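Local atomic coordinates of esterase (uncultured bacterium FLS12, PDB entry 4RGY), a protein that is a low-temperature-active alkaline esterase, which hydrolyses ester bonds and adopts an alpha/beta-hydrolase fold. Residues P140-L153 against P204-L218. Numbering follows the deposited sequence.
Sequences PERFAAAASLSGAL and PVPKLYQCCGTEDFL
The carboxylate oxygen D216 OD2 takes up a water, which donates to it over 2.6 Å while accepting from S150 OG and from the backbone N of G213; W250 NE1 is also hydrogen-bonded to S150 OG. H245 ND1 is hydrogen-bonded to the same carboxylate oxygen, and S150 CB packs against it directly, D216 OD2 lying 3.4 Å from that carbon. The other oxygen, OD1, closes an Asx turn by accepting from L218 N on its anti side, 2.8 Å away and 23° out of the carboxylate plane, which, with the two bonds to OD2, limits how the group can turn. Strands 145-149 and 207-213 are parallel neighbours in the central sheet of an alpha/beta-hydrolase fold; D216, on the turn after the second, is placed like the acid of a Ser-His-Asp triad with S126 and H245. With an alanine here, H245 ND1 would probably be left without its carboxylate mate, the water without its acceptor, and the Asx turn to L218 N would be lost. Six backbone bonds join the two segments, from K207 N to A144 O at one end to S150 N to C211 O at the other. Near the C-terminal end of strand 145-149 a second water accepts from G151 N, lies 2.8 Å from C211 O as a likely donor, and is hydrogen-bonded to S148 OG. On one face A147 CB meets Y209 CB at 3.7 Å; with CG anti to its backbone N (chi1 177°), the Y209 ring brings its edge near S148 O, and its hydroxyl reaches E239. On the other, L153 CD1 approaches Q210 NE2 to 3.7 Å, the two side chains crossing at a slant, while that amide nitrogen is hydrogen-bonded to N222 O. L218 CD1 lies 3.6 Å from S150 O, and at the far end P206 CD packs on P140 CB.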
# COMPACT_ATOMS: atom_id res chain seq x y z
N PRO A 140 -31.15 -13.01 4.56
CA PRO A 140 -30.94 -13.76 5.80
C PRO A 140 -30.40 -15.16 5.53
O PRO A 140 -29.84 -15.78 6.44
CB PRO A 140 -32.34 -13.83 6.40
CG PRO A 140 -33.26 -13.70 5.25
CD PRO A 140 -32.58 -12.75 4.31
N GLU A 141 -30.55 -15.64 4.30
CA GLU A 141 -30.04 -16.96 3.93
C GLU A 141 -28.52 -16.96 3.71
O GLU A 141 -27.91 -18.03 3.60
CB GLU A 141 -30.76 -17.49 2.69
CG GLU A 141 -30.33 -16.86 1.36
CD GLU A 141 -30.94 -15.49 1.08
OE1 GLU A 141 -31.82 -15.04 1.86
OE2 GLU A 141 -30.55 -14.85 0.07
N ARG A 142 -27.91 -15.77 3.66
CA ARG A 142 -26.46 -15.65 3.40
C ARG A 142 -25.62 -15.27 4.62
O ARG A 142 -24.39 -15.40 4.59
CB ARG A 142 -26.21 -14.63 2.30
CG ARG A 142 -26.89 -14.94 0.99
CD ARG A 142 -26.54 -13.89 -0.06
NE ARG A 142 -27.29 -14.10 -1.29
CZ ARG A 142 -27.38 -13.21 -2.27
NH1 ARG A 142 -28.09 -13.49 -3.36
NH2 ARG A 142 -26.77 -12.04 -2.16
N PHE A 143 -26.26 -14.81 5.69
CA PHE A 143 -25.54 -14.31 6.86
C PHE A 143 -26.01 -14.97 8.14
O PHE A 143 -27.19 -14.98 8.45
CB PHE A 143 -25.68 -12.79 6.98
CG PHE A 143 -25.08 -12.05 5.83
CD1 PHE A 143 -23.72 -11.78 5.81
CD2 PHE A 143 -25.86 -11.65 4.75
CE1 PHE A 143 -23.14 -11.10 4.74
CE2 PHE A 143 -25.28 -10.98 3.67
CZ PHE A 143 -23.92 -10.71 3.66
N ALA A 144 -25.06 -15.49 8.90
CA ALA A 144 -25.38 -16.07 10.20
C ALA A 144 -25.62 -14.98 11.23
O ALA A 144 -26.26 -15.22 12.26
CB ALA A 144 -24.26 -16.98 10.65
N ALA A 145 -25.08 -13.79 10.97
CA ALA A 145 -25.15 -12.69 11.93
C ALA A 145 -24.91 -11.36 11.24
O ALA A 145 -24.13 -11.29 10.28
CB ALA A 145 -24.15 -12.89 13.05
N ALA A 146 -25.58 -10.32 11.72
CA ALA A 146 -25.45 -8.96 11.20
C ALA A 146 -25.47 -8.00 12.39
O ALA A 146 -26.33 -8.12 13.28
CB ALA A 146 -26.58 -8.63 10.22
N ALA A 147 -24.55 -7.05 12.41
CA ALA A 147 -24.38 -6.16 13.56
C ALA A 147 -24.24 -4.71 13.13
O ALA A 147 -23.48 -4.39 12.20
CB ALA A 147 -23.15 -6.57 14.35
N SER A 148 -24.98 -3.83 13.80
CA SER A 148 -24.89 -2.40 13.56
C SER A 148 -24.31 -1.65 14.76
O SER A 148 -24.79 -1.81 15.89
CB SER A 148 -26.26 -1.83 13.22
OG SER A 148 -26.25 -0.40 13.21
N LEU A 149 -23.30 -0.83 14.50
CA LEU A 149 -22.68 0.00 15.54
C LEU A 149 -22.97 1.46 15.22
O LEU A 149 -22.54 1.96 14.18
CB LEU A 149 -21.17 -0.23 15.61
CG LEU A 149 -20.68 -1.63 15.99
CD1 LEU A 149 -20.72 -2.56 14.78
CD2 LEU A 149 -19.27 -1.57 16.55
N SER A 150 -23.72 2.13 16.10
CA SER A 150 -24.08 3.53 15.90
C SER A 150 -24.62 3.75 14.49
O SER A 150 -24.17 4.64 13.76
CB SER A 150 -22.86 4.42 16.14
OG SER A 150 -22.24 4.09 17.36
N GLY A 151 -25.60 2.93 14.12
CA GLY A 151 -26.06 2.89 12.75
C GLY A 151 -26.99 4.02 12.36
O GLY A 151 -27.73 4.56 13.19
N ALA A 152 -26.94 4.40 11.09
CA ALA A 152 -27.90 5.34 10.52
C ALA A 152 -29.12 4.51 10.09
O ALA A 152 -29.32 4.22 8.91
CB ALA A 152 -27.29 6.07 9.32
N LEU A 153 -29.91 4.11 11.08
CA LEU A 153 -30.90 3.06 10.85
C LEU A 153 -32.26 3.53 10.34
O LEU A 153 -33.10 2.70 10.00
CB LEU A 153 -31.07 2.19 12.10
CG LEU A 153 -29.78 1.54 12.61
CD1 LEU A 153 -30.05 0.53 13.72
CD2 LEU A 153 -29.04 0.89 11.45
N PRO A 204 -34.73 -18.75 7.83
CA PRO A 204 -33.61 -18.48 8.72
C PRO A 204 -33.58 -17.01 9.10
O PRO A 204 -33.87 -16.16 8.27
CB PRO A 204 -32.39 -18.81 7.86
CG PRO A 204 -32.84 -18.47 6.47
CD PRO A 204 -34.31 -18.83 6.42
N VAL A 205 -33.26 -16.71 10.36
CA VAL A 205 -33.06 -15.33 10.77
C VAL A 205 -31.68 -15.21 11.39
O VAL A 205 -31.31 -16.01 12.25
CB VAL A 205 -34.15 -14.85 11.75
CG1 VAL A 205 -33.82 -13.47 12.30
CG2 VAL A 205 -35.51 -14.83 11.06
N PRO A 206 -30.89 -14.24 10.93
CA PRO A 206 -29.52 -14.13 11.46
C PRO A 206 -29.55 -13.68 12.91
O PRO A 206 -30.57 -13.12 13.36
CB PRO A 206 -28.91 -13.02 10.60
CG PRO A 206 -29.79 -12.91 9.38
CD PRO A 206 -31.16 -13.25 9.88
N LYS A 207 -28.48 -13.94 13.65
CA LYS A 207 -28.27 -13.29 14.93
C LYS A 207 -28.14 -11.80 14.64
O LYS A 207 -27.48 -11.42 13.66
CB LYS A 207 -26.99 -13.83 15.58
CG LYS A 207 -27.05 -13.93 17.09
CD LYS A 207 -25.73 -14.42 17.67
CE LYS A 207 -25.84 -14.56 19.19
NZ LYS A 207 -24.55 -14.95 19.80
N LEU A 208 -28.78 -10.95 15.44
CA LEU A 208 -28.83 -9.51 15.15
C LEU A 208 -28.35 -8.70 16.33
O LEU A 208 -28.74 -8.96 17.47
CB LEU A 208 -30.26 -9.10 14.75
CG LEU A 208 -30.76 -9.74 13.46
CD1 LEU A 208 -32.27 -9.64 13.35
CD2 LEU A 208 -30.09 -9.14 12.22
N TYR A 209 -27.52 -7.70 16.05
CA TYR A 209 -26.90 -6.89 17.09
C TYR A 209 -27.06 -5.42 16.73
O TYR A 209 -26.88 -5.02 15.57
CB TYR A 209 -25.40 -7.24 17.23
CG TYR A 209 -24.63 -6.41 18.23
CD1 TYR A 209 -24.18 -5.14 17.91
CD2 TYR A 209 -24.33 -6.91 19.50
CE1 TYR A 209 -23.48 -4.37 18.83
CE2 TYR A 209 -23.61 -6.15 20.42
CZ TYR A 209 -23.20 -4.88 20.08
OH TYR A 209 -22.50 -4.10 20.98
N GLN A 210 -27.35 -4.62 17.74
CA GLN A 210 -27.43 -3.18 17.58
C GLN A 210 -26.84 -2.49 18.79
O GLN A 210 -27.22 -2.81 19.92
CB GLN A 210 -28.89 -2.74 17.44
CG GLN A 210 -29.08 -1.23 17.40
CD GLN A 210 -30.54 -0.79 17.54
OE1 GLN A 210 -31.44 -1.60 17.82
NE2 GLN A 210 -30.78 0.49 17.32
N CYS A 211 -25.93 -1.54 18.59
CA CYS A 211 -25.50 -0.69 19.69
C CYS A 211 -25.41 0.77 19.28
O CYS A 211 -25.34 1.08 18.09
CB CYS A 211 -24.17 -1.17 20.29
SG CYS A 211 -22.68 -0.77 19.30
N CYS A 212 -25.39 1.66 20.26
CA CYS A 212 -25.17 3.08 19.99
C CYS A 212 -24.71 3.81 21.25
O CYS A 212 -25.15 3.49 22.36
CB CYS A 212 -26.46 3.72 19.46
SG CYS A 212 -26.22 5.37 18.76
N GLY A 213 -23.82 4.78 21.07
CA GLY A 213 -23.43 5.67 22.16
C GLY A 213 -24.57 6.63 22.47
O GLY A 213 -25.22 7.15 21.55
N THR A 214 -24.81 6.90 23.75
CA THR A 214 -25.99 7.66 24.15
C THR A 214 -25.92 9.15 23.80
O THR A 214 -26.93 9.85 23.87
CB THR A 214 -26.32 7.48 25.66
OG1 THR A 214 -25.15 7.72 26.45
CG2 THR A 214 -26.83 6.06 25.92
N GLU A 215 -24.74 9.63 23.41
CA GLU A 215 -24.57 11.02 22.99
C GLU A 215 -24.39 11.18 21.48
O GLU A 215 -24.13 12.27 20.99
CB GLU A 215 -23.40 11.69 23.72
CG GLU A 215 -23.62 11.88 25.22
CD GLU A 215 -23.58 10.57 25.98
OE1 GLU A 215 -22.56 9.87 25.90
OE2 GLU A 215 -24.59 10.24 26.65
N ASP A 216 -24.54 10.08 20.75
CA ASP A 216 -24.44 10.10 19.29
C ASP A 216 -25.62 10.86 18.72
O ASP A 216 -26.73 10.78 19.24
CB ASP A 216 -24.46 8.65 18.78
CG ASP A 216 -23.95 8.51 17.34
OD1 ASP A 216 -24.50 9.18 16.44
OD2 ASP A 216 -23.00 7.72 17.13
N PHE A 217 -25.39 11.61 17.64
CA PHE A 217 -26.49 12.31 16.98
C PHE A 217 -27.53 11.31 16.47
O PHE A 217 -28.71 11.66 16.32
CB PHE A 217 -25.99 13.22 15.85
CG PHE A 217 -25.41 12.49 14.67
CD1 PHE A 217 -24.31 11.66 14.81
CD2 PHE A 217 -25.94 12.68 13.40
CE1 PHE A 217 -23.78 11.00 13.73
CE2 PHE A 217 -25.41 12.03 12.31
CZ PHE A 217 -24.33 11.19 12.47
N LEU A 218 -27.10 10.07 16.23
CA LEU A 218 -27.99 9.03 15.72
C LEU A 218 -28.69 8.24 16.83
O LEU A 218 -29.39 7.27 16.56
CB LEU A 218 -27.21 8.07 14.82
CG LEU A 218 -26.72 8.67 13.51
CD1 LEU A 218 -25.73 7.73 12.82
CD2 LEU A 218 -27.90 9.00 12.61
O HOH W 1 -26.74 0.74 15.68
O HOH W 2 -22.08 6.19 19.06